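Local coordinates for protein ADP-ribosylating toxin CARDS (Mycoplasma pneumoniae, PDB 4TLV) that transfers ADP-ribose from NAD(+) to multiple target proteins, acting as the main virulence factor of the bacterium and causing vacuolization and epithelial damage in host cells, at residues A339-T342 against Q347-V350; Y404-K409 against S413-L418; Y81-D86 against G139-A144. All blocks are in the same frame, centred on the assembly; numbering follows the deposited sequence.

Contact 1. Residues A339-T342 against Q347-V350; sequences AFTT and QLKV
F340 and K349 form a hydrogen-bonded antiparallel pair of a beta hairpin in D2, the beta-trefoil domain, where strand 335-340 turns back into strand 348-354. Their backbones bond in both directions: F340 N reaches K349 O at 3.0 Å, and K349 N returns to F340 O at 2.9 Å. One residue further from the turn, A339 and V350 make the adjoining non-hydrogen-bonded pair. The oxygen of F340 is also approached by L348 CA at 3.2 Å in a CA-H...O contact.

L348 supplies most of the apolar packing. One methyl, CD1, meets A339 CB at 3.9 Å, while the other, CD2, lies over the backbone at T341 CA, so the leucine reaches from A339 to T341. On the sheet face that carries F340 and K349, the ring edge of F340 lies near K349 O, close to the ring plane, and K349 CB rests against T342 CG2; the rest of the bent lysine chain leads away to a weak, long ion pair with D402.

T342 makes a further link on the turn side of this pair. Its hydroxyl, set between the backbone N and the carbonyl carbon (chi1 69°), also bonds to Y344 N within the turn. A water accepts from T342 N and bonds weakly to Q347 O, which T342 OG1 grips more firmly at 2.6 Å, almost in line with the carbonyl.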
loop_
_atom_site.group_PDB
_atom_site.type_symbol
_atom_site.label_atom_id
_atom_site.label_comp_id
_atom_site.label_asym_id
_atom_site.label_seq_id
_atom_site.Cartn_x
_atom_site.Cartn_y
_atom_site.Cartn_z
ATOM N N ALA A 339 -8.561 10.455 8.020
ATOM C CA ALA A 339 -8.997 10.675 9.394
ATOM C C ALA A 339 -7.965 11.528 10.134
ATOM O O ALA A 339 -6.853 11.074 10.397
ATOM C CB ALA A 339 -9.184 9.347 10.103
ATOM N N PHE A 340 -8.338 12.769 10.443
ATOM C CA PHE A 340 -7.449 13.714 11.121
ATOM C C PHE A 340 -7.821 13.876 12.591
ATOM O O PHE A 340 -8.993 13.844 12.953
ATOM C CB PHE A 340 -7.526 15.085 10.452
ATOM C CG PHE A 340 -6.807 15.168 9.144
ATOM C CD1 PHE A 340 -5.424 15.319 9.107
ATOM C CD2 PHE A 340 -7.508 15.122 7.950
ATOM C CE1 PHE A 340 -4.756 15.403 7.894
ATOM C CE2 PHE A 340 -6.842 15.222 6.730
ATOM C CZ PHE A 340 -5.469 15.358 6.704
ATOM N N THR A 341 -6.820 14.060 13.439
ATOM C CA THR A 341 -7.060 14.289 14.857
ATOM C C THR A 341 -7.681 15.663 15.082
ATOM O O THR A 341 -7.470 16.595 14.299
ATOM C CB THR A 341 -5.755 14.256 15.642
ATOM O OG1 THR A 341 -4.864 15.239 15.094
ATOM C CG2 THR A 341 -5.113 12.883 15.550
ATOM N N THR A 342 -8.449 15.790 16.157
ATOM C CA THR A 342 -9.047 17.074 16.501
ATOM C C THR A 342 -8.549 17.470 17.885
ATOM O O THR A 342 -7.489 17.022 18.310
ATOM C CB THR A 342 -10.587 17.018 16.477
ATOM O OG1 THR A 342 -11.059 16.201 17.555
ATOM C CG2 THR A 342 -11.086 16.449 15.150
ATOM N N GLN A 347 -12.611 11.712 18.800
ATOM C CA GLN A 347 -13.350 12.262 17.677
ATOM C C GLN A 347 -12.391 12.734 16.587
ATOM O O GLN A 347 -11.822 13.824 16.667
ATOM C CB GLN A 347 -14.275 13.396 18.135
ATOM C CG GLN A 347 -15.239 13.889 17.068
ATOM C CD GLN A 347 -16.255 14.889 17.606
ATOM O OE1 GLN A 347 -16.475 14.980 18.813
ATOM N NE2 GLN A 347 -16.882 15.640 16.707
ATOM N N LEU A 348 -12.192 11.891 15.579
ATOM C CA LEU A 348 -11.413 12.272 14.415
ATOM C C LEU A 348 -12.359 12.932 13.448
ATOM O O LEU A 348 -13.552 12.651 13.463
ATOM C CB LEU A 348 -10.803 11.036 13.759
ATOM C CG LEU A 348 -9.896 10.194 14.643
ATOM C CD1 LEU A 348 -9.567 8.875 13.941
ATOM C CD2 LEU A 348 -8.639 10.961 14.971
ATOM N N LYS A 349 -11.837 13.811 12.601
ATOM C CA LYS A 349 -12.655 14.443 11.579
ATOM C C LYS A 349 -12.156 14.059 10.185
ATOM O O LYS A 349 -10.957 14.073 9.921
ATOM C CB LYS A 349 -12.621 15.959 11.738
ATOM C CG LYS A 349 -13.049 16.720 10.507
ATOM C CD LYS A 349 -14.504 17.124 10.581
ATOM C CE LYS A 349 -14.645 18.636 10.524
ATOM N NZ LYS A 349 -14.351 19.196 9.170
ATOM N N VAL A 350 -13.078 13.713 9.299
ATOM C CA VAL A 350 -12.687 13.294 7.958
ATOM C C VAL A 350 -12.544 14.489 7.006
ATOM O O VAL A 350 -13.378 15.392 6.997
ATOM C CB VAL A 350 -13.678 12.274 7.394
ATOM C CG1 VAL A 350 -13.196 11.745 6.052
ATOM C CG2 VAL A 350 -13.868 11.134 8.389
HETATM O O HOH W 1 -8.499 13.497 17.688
#

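Contact 2. Residues Y404-K409 against S413-L418; sequences YVCPLK and SDLEEL
The backbones of 404-409 and 413-418 stay too far apart to pair as neighbouring strands, with CA atoms 8.9 Å apart at Y404 and L415 and 8.1 Å apart at L408 and E417, and the two segments meet through side chains.

L415 carries most of the contact. Its two methyls diverge: CD1 comes up to C406 SG at 3.5 Å, while CD2 approaches Y404 CD2 at 4.1 Å. The leucine thus reaches two alternate residues of the first strand, both of which direct their CB toward it. The leucine and tyrosine side chains cross at about a right angle, with CD2 of L415 near CD2 of the ring. The thiol of C406 is buried here against aliphatic carbon.

A second, smaller meeting lies at the other end. E417 holds CG anti to its backbone N (chi1 -173°) and extends fully, which carries its carboxylate to L408. The leucine methyl CD2 packs on OE1 at 3.8 Å, an apolar group beside a carboxylate oxygen. OE2 of this buried group forms a salt bridge with R377 NE, which would be expected to favour the ionised glutamate. L408 also touches R377, so arginine, glutamate and leucine form one cluster.

The two strands are joined through a shared partner in the beta trefoil of D2. Strand 388-393 pairs antiparallel with both 401-407 and 415-421, and its F391 touches C406 while N393 touches L415. Strand 348-354 flanks 401-407, and strand 375-380, which carries R377, pairs with 415-421.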
loop_
_atom_site.group_PDB
_atom_site.type_symbol
_atom_site.label_atom_id
_atom_site.label_comp_id
_atom_site.label_asym_id
_atom_site.label_seq_id
_atom_site.Cartn_x
_atom_site.Cartn_y
_atom_site.Cartn_z
ATOM N N TYR A 404 -17.293 12.292 11.137
ATOM C CA TYR A 404 -16.306 11.986 12.176
ATOM C C TYR A 404 -16.022 10.494 12.278
ATOM O O TYR A 404 -16.764 9.674 11.751
ATOM C CB TYR A 404 -16.785 12.479 13.544
ATOM C CG TYR A 404 -17.250 13.921 13.552
ATOM C CD1 TYR A 404 -16.336 14.971 13.543
ATOM C CD2 TYR A 404 -18.604 14.231 13.566
ATOM C CE1 TYR A 404 -16.764 16.293 13.547
ATOM C CE2 TYR A 404 -19.045 15.548 13.571
ATOM C CZ TYR A 404 -18.121 16.572 13.567
ATOM O OH TYR A 404 -18.561 17.874 13.567
ATOM N N VAL A 405 -14.936 10.155 12.966
ATOM C CA VAL A 405 -14.655 8.783 13.339
ATOM C C VAL A 405 -14.549 8.755 14.860
ATOM O O VAL A 405 -13.816 9.562 15.441
ATOM C CB VAL A 405 -13.319 8.302 12.767
ATOM C CG1 VAL A 405 -13.070 6.851 13.167
ATOM C CG2 VAL A 405 -13.284 8.491 11.253
ATOM N N CYS A 406 -15.268 7.829 15.490
ATOM C CA CYS A 406 -15.253 7.668 16.944
ATOM C C CYS A 406 -15.160 6.207 17.330
ATOM O O CYS A 406 -15.693 5.346 16.636
ATOM C CB CYS A 406 -16.550 8.197 17.571
ATOM S SG CYS A 406 -17.009 9.867 17.137
ATOM N N PRO A 407 -14.511 5.926 18.469
ATOM C CA PRO A 407 -14.654 4.606 19.095
ATOM C C PRO A 407 -16.141 4.303 19.287
ATOM O O PRO A 407 -16.930 5.226 19.514
ATOM C CB PRO A 407 -13.970 4.783 20.454
ATOM C CG PRO A 407 -13.027 5.936 20.269
ATOM C CD PRO A 407 -13.684 6.850 19.266
ATOM N N LEU A 408 -16.528 3.039 19.182
ATOM C CA LEU A 408 -17.928 2.673 19.363
ATOM C C LEU A 408 -18.338 2.863 20.820
ATOM O O LEU A 408 -19.491 3.150 21.116
ATOM C CB LEU A 408 -18.166 1.223 18.948
ATOM C CG LEU A 408 -17.853 0.918 17.485
ATOM C CD1 LEU A 408 -18.083 -0.556 17.180
ATOM C CD2 LEU A 408 -18.664 1.809 16.571
ATOM N N LYS A 409 -17.379 2.715 21.722
ATOM C CA LYS A 409 -17.665 2.814 23.149
ATOM C C LYS A 409 -17.777 4.266 23.616
ATOM O O LYS A 409 -16.896 5.087 23.352
ATOM C CB LYS A 409 -16.604 2.070 23.961
ATOM C CG LYS A 409 -17.109 1.574 25.314
ATOM C CD LYS A 409 -16.077 0.707 26.020
ATOM C CE LYS A 409 -14.811 1.495 26.312
ATOM N NZ LYS A 409 -13.838 0.720 27.130
ATOM N N SER A 413 -21.878 12.949 22.939
ATOM C CA SER A 413 -23.316 13.028 23.208
ATOM C C SER A 413 -24.234 12.903 21.989
ATOM O O SER A 413 -24.998 11.945 21.861
ATOM C CB SER A 413 -23.641 14.329 23.961
ATOM O OG SER A 413 -22.893 14.438 25.165
ATOM N N ASP A 414 -24.167 13.888 21.108
ATOM C CA ASP A 414 -25.144 14.007 20.038
ATOM C C ASP A 414 -24.768 13.202 18.791
ATOM O O ASP A 414 -25.408 13.342 17.749
ATOM C CB ASP A 414 -25.318 15.483 19.661
ATOM C CG ASP A 414 -25.637 16.366 20.863
ATOM O OD1 ASP A 414 -26.576 16.036 21.616
ATOM O OD2 ASP A 414 -24.952 17.398 21.044
ATOM N N LEU A 415 -23.737 12.372 18.889
ATOM C CA LEU A 415 -23.248 11.657 17.709
ATOM C C LEU A 415 -23.920 10.297 17.554
ATOM O O LEU A 415 -24.224 9.625 18.540
ATOM C CB LEU A 415 -21.728 11.474 17.770
ATOM C CG LEU A 415 -20.831 12.719 17.802
ATOM C CD1 LEU A 415 -19.363 12.340 17.642
ATOM C CD2 LEU A 415 -21.222 13.699 16.734
ATOM N N GLU A 416 -24.151 9.885 16.313
ATOM C CA GLU A 416 -24.647 8.540 16.072
ATOM C C GLU A 416 -23.914 7.921 14.895
ATOM O O GLU A 416 -23.506 8.627 13.973
ATOM C CB GLU A 416 -26.145 8.542 15.800
ATOM C CG GLU A 416 -26.497 8.876 14.373
ATOM C CD GLU A 416 -27.944 8.596 14.060
ATOM O OE1 GLU A 416 -28.595 7.871 14.844
ATOM O OE2 GLU A 416 -28.429 9.098 13.028
ATOM N N GLU A 417 -23.771 6.603 14.924
ATOM C CA GLU A 417 -23.021 5.911 13.889
ATOM C C GLU A 417 -23.763 5.872 12.557
ATOM O O GLU A 417 -24.985 5.763 12.506
ATOM C CB GLU A 417 -22.623 4.495 14.329
ATOM C CG GLU A 417 -21.690 3.802 13.313
ATOM C CD GLU A 417 -21.443 2.322 13.592
ATOM O OE1 GLU A 417 -21.902 1.807 14.642
ATOM O OE2 GLU A 417 -20.775 1.674 12.751
ATOM N N LEU A 418 -22.990 5.980 11.484
ATOM C CA LEU A 418 -23.475 5.875 10.120
ATOM C C LEU A 418 -22.889 4.614 9.521
ATOM O O LEU A 418 -21.700 4.338 9.683
ATOM C CB LEU A 418 -22.964 7.047 9.302
ATOM C CG LEU A 418 -23.419 8.438 9.715
ATOM C CD1 LEU A 418 -22.466 9.458 9.142
ATOM C CD2 LEU A 418 -24.831 8.652 9.209
#

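Contact 3. Residues Y81-D86 against G139-A144; sequences YEIRAD and GPIAAA
I83 and I141 each bury the same area in the contact, and their meeting is a single methyl-to-methyl touch: CG2 of I83 lies 4.0 Å from CG2 of I141. In both residues CG2 is the branch anti to the backbone N, and the two side chains cross at about a right angle. I83 belongs to strand 76-84, whereas I141 lies in the loop that leads from strand 134-138 into strand 146-156. Both isoleucines are buried, and I83 also touches F26 and R12, so I141 joins a buried group of side chains over the sheet.

R84, the next residue along the strand, makes the polar half of the contact. Its chain leaves extended and then bends at chi3 (40°), bringing the guanidinium edge toward the carbonyl of A144. NH2 of R84 and O of A144 are 3.3 Å apart, near the guanidinium plane, but with an N-H...O angle of 134° this hydrogen bond is weak. The firmer hold on the group comes from T190, whose OG1 bonds to NH1. The backbone of R84 meanwhile bonds to N145, the residue that follows A144.

Segment 139-144 thus lies beside the strand with which its own continuation pairs: 76-84 runs antiparallel to 146-156 and also to 9-14, in the central antiparallel sheet of the mono-ADP-ribosyltransferase fold shared with pertussis toxin subunit S1.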
loop_
_atom_site.group_PDB
_atom_site.type_symbol
_atom_site.label_atom_id
_atom_site.label_comp_id
_atom_site.label_asym_id
_atom_site.label_seq_id
_atom_site.Cartn_x
_atom_site.Cartn_y
_atom_site.Cartn_z
ATOM N N TYR A 81 -4.385 -17.047 9.511
ATOM C CA TYR A 81 -3.398 -17.311 10.547
ATOM C C TYR A 81 -2.594 -16.075 10.909
ATOM O O TYR A 81 -2.141 -15.337 10.028
ATOM C CB TYR A 81 -2.439 -18.392 10.078
ATOM C CG TYR A 81 -3.121 -19.714 9.943
ATOM C CD1 TYR A 81 -3.363 -20.502 11.064
ATOM C CD2 TYR A 81 -3.552 -20.177 8.708
ATOM C CE1 TYR A 81 -3.995 -21.719 10.951
ATOM C CE2 TYR A 81 -4.200 -21.395 8.590
ATOM C CZ TYR A 81 -4.410 -22.161 9.713
ATOM O OH TYR A 81 -5.049 -23.375 9.620
ATOM N N GLU A 82 -2.404 -15.883 12.211
ATOM C CA GLU A 82 -1.581 -14.809 12.745
ATOM C C GLU A 82 -0.241 -15.413 13.149
ATOM O O GLU A 82 -0.199 -16.355 13.939
ATOM C CB GLU A 82 -2.270 -14.207 13.966
ATOM C CG GLU A 82 -1.446 -13.155 14.685
ATOM C CD GLU A 82 -2.165 -12.631 15.922
ATOM O OE1 GLU A 82 -2.317 -13.398 16.884
ATOM O OE2 GLU A 82 -2.581 -11.465 15.912
ATOM N N ILE A 83 0.853 -14.870 12.608
ATOM C CA ILE A 83 2.160 -15.509 12.670
ATOM C C ILE A 83 3.198 -14.514 13.189
ATOM O O ILE A 83 3.374 -13.445 12.601
ATOM C CB ILE A 83 2.597 -15.964 11.248
ATOM C CG1 ILE A 83 1.539 -16.871 10.601
ATOM C CG2 ILE A 83 3.983 -16.609 11.269
ATOM C CD1 ILE A 83 1.692 -17.024 9.072
ATOM N N ARG A 84 3.888 -14.865 14.276
ATOM C CA ARG A 84 4.934 -14.006 14.813
ATOM C C ARG A 84 6.094 -14.018 13.837
ATOM O O ARG A 84 6.581 -15.079 13.460
ATOM C CB ARG A 84 5.412 -14.466 16.208
ATOM C CG ARG A 84 6.555 -13.639 16.798
ATOM C CD ARG A 84 6.984 -14.135 18.219
ATOM N NE ARG A 84 6.984 -15.598 18.297
ATOM C CZ ARG A 84 7.926 -16.381 17.781
ATOM N NH1 ARG A 84 8.988 -15.849 17.169
ATOM N NH2 ARG A 84 7.805 -17.702 17.867
ATOM N N ALA A 85 6.536 -12.830 13.440
ATOM C CA ALA A 85 7.653 -12.693 12.505
ATOM C C ALA A 85 9.000 -12.724 13.230
ATOM O O ALA A 85 9.097 -12.327 14.382
ATOM C CB ALA A 85 7.519 -11.404 11.726
ATOM N N ASP A 86 10.034 -13.198 12.539
ATOM C CA ASP A 86 11.380 -13.247 13.108
ATOM C C ASP A 86 12.387 -12.938 11.991
ATOM O O ASP A 86 11.983 -12.516 10.914
ATOM C CB ASP A 86 11.655 -14.598 13.804
ATOM C CG ASP A 86 11.559 -15.799 12.844
ATOM O OD1 ASP A 86 11.877 -15.637 11.650
ATOM O OD2 ASP A 86 11.203 -16.919 13.295
ATOM N N GLY A 139 12.246 -19.776 3.570
ATOM C CA GLY A 139 12.040 -21.148 4.013
ATOM C C GLY A 139 10.831 -21.396 4.899
ATOM O O GLY A 139 9.981 -20.516 5.086
ATOM N N PRO A 140 10.746 -22.607 5.461
ATOM C CA PRO A 140 9.596 -23.065 6.243
ATOM C C PRO A 140 9.302 -22.202 7.468
ATOM O O PRO A 140 10.205 -21.607 8.061
ATOM C CB PRO A 140 10.031 -24.466 6.728
ATOM C CG PRO A 140 11.090 -24.884 5.777
ATOM C CD PRO A 140 11.806 -23.628 5.390
ATOM N N ILE A 141 8.035 -22.170 7.858
ATOM C CA ILE A 141 7.626 -21.465 9.062
ATOM C C ILE A 141 7.270 -22.503 10.110
ATOM O O ILE A 141 6.419 -23.345 9.862
ATOM C CB ILE A 141 6.392 -20.566 8.806
ATOM C CG1 ILE A 141 6.727 -19.494 7.764
ATOM C CG2 ILE A 141 5.935 -19.899 10.122
ATOM C CD1 ILE A 141 5.530 -18.613 7.393
ATOM N N ALA A 142 7.934 -22.442 11.264
ATOM C CA ALA A 142 7.705 -23.402 12.342
ATOM C C ALA A 142 6.340 -23.225 13.000
ATOM O O ALA A 142 5.819 -22.114 13.071
ATOM C CB ALA A 142 8.786 -23.271 13.383
ATOM N N ALA A 143 5.779 -24.321 13.520
ATOM C CA ALA A 143 4.506 -24.244 14.238
ATOM C C ALA A 143 4.566 -23.232 15.384
ATOM O O ALA A 143 3.581 -22.548 15.683
ATOM C CB ALA A 143 4.112 -25.628 14.769
ATOM N N ALA A 144 5.725 -23.148 16.032
ATOM C CA ALA A 144 5.910 -22.248 17.167
ATOM C C ALA A 144 5.708 -20.756 16.861
ATOM O O ALA A 144 5.466 -19.978 17.785
ATOM C CB ALA A 144 7.282 -22.483 17.827
#

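Overall arrangement
From the N terminus, contact 3 comes first and has the longest span: it closes a loop of 52 intervening residues, rich in helix, within the mART domain. The chain then passes into D2, where contact 1 closes a four-residue hairpin turn and contact 2 brackets a three-residue connection. The three loops follow one another in series, neither nesting nor crossing. Contacts 1 and 2 touch, since strands 348-354 and 401-407 are sheet neighbours; L348 N and V405 O, 2.8 Å apart, probably form a hydrogen bond, and Q347 and K349 pack on Y404. Contact 3 stands apart in the catalytic domain, its centre about 36 Å from that of contact 1.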